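Local coordinates for protein type 3 secretion system pilotin (Salmonella typhimurium, PDB 6XFJ) that is the pilotin required for proper localization of the secretin InvG in the outer membrane during assembly of the type III secretion injectisome, at residues B[52-55]-B[56-60]. Sequence-based numbering, arbitrary orientation.
Sequences TEFK and KVLLE
Lys56 reaches back along the last turns of helix 44-59 to Glu53, one turn earlier. Its CB sits beside the carbonyl oxygen of Glu53, and its CG lies 3.5 Å from Thr52 O, the same oxygen that accepts the Lys56 backbone N-H. The chain then turns about its CG-CD bond (chi3 -76°), which brings CE to the Glu53 carboxylate. There Lys56 NZ closes a salt bridge with Glu53 OE2 at 3.0 Å, arriving on the syn side but 29° out of the carboxylate plane; a weak second bond runs to Glu53 OE1. A bend at chi2 (-52°) carries the Glu53 carboxylate to the lysine tip.

On the buried side Phe54 and Leu58, four residues apart, make a CH-pi contact: Leu58 CD1 stands over one face of the Phe54 ring, 4.0 Å from its centroid, nearest CZ. Ile68 and Thr71 of helix 68-80 and Ile18 of the second subunit also pack on Phe54. The backbone bond from Leu58 N to Phe54 O is sound, whereas that from Leu59 N to Lys55 O is weak at 3.5 Å. This amphipathic stretch thus has an apolar side packed against helix 68-80 and the second subunit, and a more exposed side carrying an ion pair probably partly screened by solvent.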
ATOM      1  N   THR B  52     -16.550  -3.334   6.869  1.00 11.82           N
ATOM      2  CA  THR B  52     -16.616  -2.615   8.169  1.00 13.04           C
ATOM      3  C   THR B  52     -15.297  -2.803   8.931  1.00 12.21           C
ATOM      4  O   THR B  52     -14.727  -1.769   9.431  1.00 12.02           O
ATOM      5  CB  THR B  52     -17.770  -3.151   9.012  1.00 13.82           C
ATOM      6  OG1 THR B  52     -18.946  -2.854   8.259  1.00 15.91           O
ATOM      7  CG2 THR B  52     -17.837  -2.547  10.396  1.00 15.39           C
ATOM      8  N   GLU B  53     -14.787  -4.046   9.017  1.00 10.69           N
ATOM      9  CA  GLU B  53     -13.554  -4.276   9.813  1.00 11.07           C
ATOM     10  C   GLU B  53     -12.391  -3.584   9.108  1.00  9.57           C
ATOM     11  O   GLU B  53     -11.525  -3.039   9.777  1.00  9.79           O
ATOM     12  CB  GLU B  53     -13.259  -5.754  10.024  1.00 13.86           C
ATOM     13  CG  GLU B  53     -14.065  -6.497  11.026  1.00 18.59           C
ATOM     14  CD  GLU B  53     -14.122  -5.846  12.391  1.00 20.21           C
ATOM     15  OE1 GLU B  53     -13.071  -5.535  12.988  1.00 24.14           O
ATOM     16  OE2 GLU B  53     -15.219  -5.670  12.856  1.00 36.50           O
ATOM     17  N   PHE B  54     -12.368  -3.612   7.769  1.00  8.59           N
ATOM     18  CA  PHE B  54     -11.308  -2.967   6.978  1.00  9.64           C
ATOM     19  C   PHE B  54     -11.260  -1.449   7.201  1.00  8.75           C
ATOM     20  O   PHE B  54     -10.199  -0.876   7.431  1.00  8.99           O
ATOM     21  CB  PHE B  54     -11.590  -3.335   5.522  1.00 10.41           C
ATOM     22  CG  PHE B  54     -10.624  -2.764   4.504  1.00  9.17           C
ATOM     23  CD1 PHE B  54      -9.236  -2.980   4.536  1.00  9.36           C
ATOM     24  CD2 PHE B  54     -11.149  -2.107   3.418  1.00 10.94           C
ATOM     25  CE1 PHE B  54      -8.432  -2.507   3.510  1.00 10.27           C
ATOM     26  CE2 PHE B  54     -10.346  -1.643   2.401  1.00  9.61           C
ATOM     27  CZ  PHE B  54      -8.992  -1.877   2.439  1.00 10.56           C
ATOM     28  N   LYS B  55     -12.448  -0.837   7.196  1.00  8.96           N
ATOM     29  CA  LYS B  55     -12.544   0.619   7.436  1.00  9.62           C
ATOM     30  C   LYS B  55     -12.086   0.921   8.872  1.00 10.03           C
ATOM     31  O   LYS B  55     -11.457   1.979   9.084  1.00 10.05           O
ATOM     32  CB  LYS B  55     -13.975   1.062   7.144  1.00  9.56           C
ATOM     33  CG  LYS B  55     -14.274   1.108   5.663  1.00 10.42           C
ATOM     34  CD  LYS B  55     -15.743   1.412   5.491  1.00 15.20           C
ATOM     35  CE  LYS B  55     -16.257   1.258   4.091  1.00 20.93           C
ATOM     36  NZ  LYS B  55     -17.732   1.404   4.078  1.00 26.28           N
ATOM     37  N   LYS B  56     -12.353   0.039   9.820  1.00 11.53           N
ATOM     38  CA  LYS B  56     -11.821   0.276  11.183  1.00 10.59           C
ATOM     39  C   LYS B  56     -10.300   0.129  11.211  1.00 10.42           C
ATOM     40  O   LYS B  56      -9.615   0.920  11.871  1.00 11.36           O
ATOM     41  CB  LYS B  56     -12.455  -0.663  12.182  1.00 10.58           C
ATOM     42  CG  LYS B  56     -13.910  -0.338  12.483  1.00 13.29           C
ATOM     43  CD  LYS B  56     -14.426  -1.042  13.686  1.00 16.50           C
ATOM     44  CE  LYS B  56     -14.703  -2.469  13.392  1.00 17.13           C
ATOM     45  NZ  LYS B  56     -14.982  -3.223  14.641  1.00 20.35           N
ATOM     46  N   VAL B  57      -9.766  -0.894  10.545  1.00 10.53           N
ATOM     47  CA  VAL B  57      -8.305  -1.093  10.549  1.00 10.63           C
ATOM     48  C   VAL B  57      -7.638   0.161   9.984  1.00 12.22           C
ATOM     49  O   VAL B  57      -6.614   0.615  10.506  1.00 11.81           O
ATOM     50  CB  VAL B  57      -7.935  -2.326   9.700  1.00 11.60           C
ATOM     51  CG1 VAL B  57      -6.449  -2.375   9.375  1.00 13.46           C
ATOM     52  CG2 VAL B  57      -8.387  -3.614  10.372  1.00 12.58           C
ATOM     53  N   LEU B  58      -8.189   0.705   8.932  1.00 12.74           N
ATOM     54  CA  LEU B  58      -7.528   1.830   8.260  1.00 11.68           C
ATOM     55  C   LEU B  58      -7.565   3.104   9.105  1.00 10.62           C
ATOM     56  O   LEU B  58      -6.807   4.021   8.806  1.00 12.20           O
ATOM     57  CB  LEU B  58      -8.128   2.049   6.889  1.00 10.81           C
ATOM     58  CG  LEU B  58      -7.883   0.918   5.890  1.00 10.08           C
ATOM     59  CD1 LEU B  58      -8.584   1.304   4.597  1.00 11.41           C
ATOM     60  CD2 LEU B  58      -6.391   0.623   5.654  1.00 11.22           C
ATOM     61  N   LEU B  59      -8.369   3.154  10.157  1.00 11.21           N
ATOM     62  CA  LEU B  59      -8.422   4.332  11.064  1.00 13.23           C
ATOM     63  C   LEU B  59      -7.291   4.253  12.084  1.00 14.18           C
ATOM     64  O   LEU B  59      -6.988   5.257  12.742  1.00 16.56           O
ATOM     65  CB  LEU B  59      -9.773   4.377  11.777  1.00 13.06           C
ATOM     66  CG  LEU B  59     -10.902   4.957  10.944  1.00 12.73           C
ATOM     67  CD1 LEU B  59     -12.247   4.725  11.641  1.00 13.74           C
ATOM     68  CD2 LEU B  59     -10.712   6.439  10.747  1.00 16.40           C
ATOM     69  N   GLU B  60      -6.700   3.087  12.288  1.00 15.99           N
ATOM     70  CA  GLU B  60      -5.736   2.871  13.375  1.00 17.61           C
ATOM     71  C   GLU B  60      -4.377   3.435  13.011  1.00 15.39           C
ATOM     72  O   GLU B  60      -3.837   3.051  11.992  1.00 16.25           O
ATOM     73  CB  GLU B  60      -5.725   1.421  13.770  1.00 17.00           C
ATOM     74  CG  GLU B  60      -7.108   1.017  14.172  1.00 20.58           C
ATOM     75  CD  GLU B  60      -7.221  -0.403  14.641  1.00 26.06           C
ATOM     76  OE1 GLU B  60      -6.269  -1.141  14.356  1.00 28.34           O
ATOM     77  OE2 GLU B  60      -8.271  -0.746  15.273  1.00 26.79           O
TER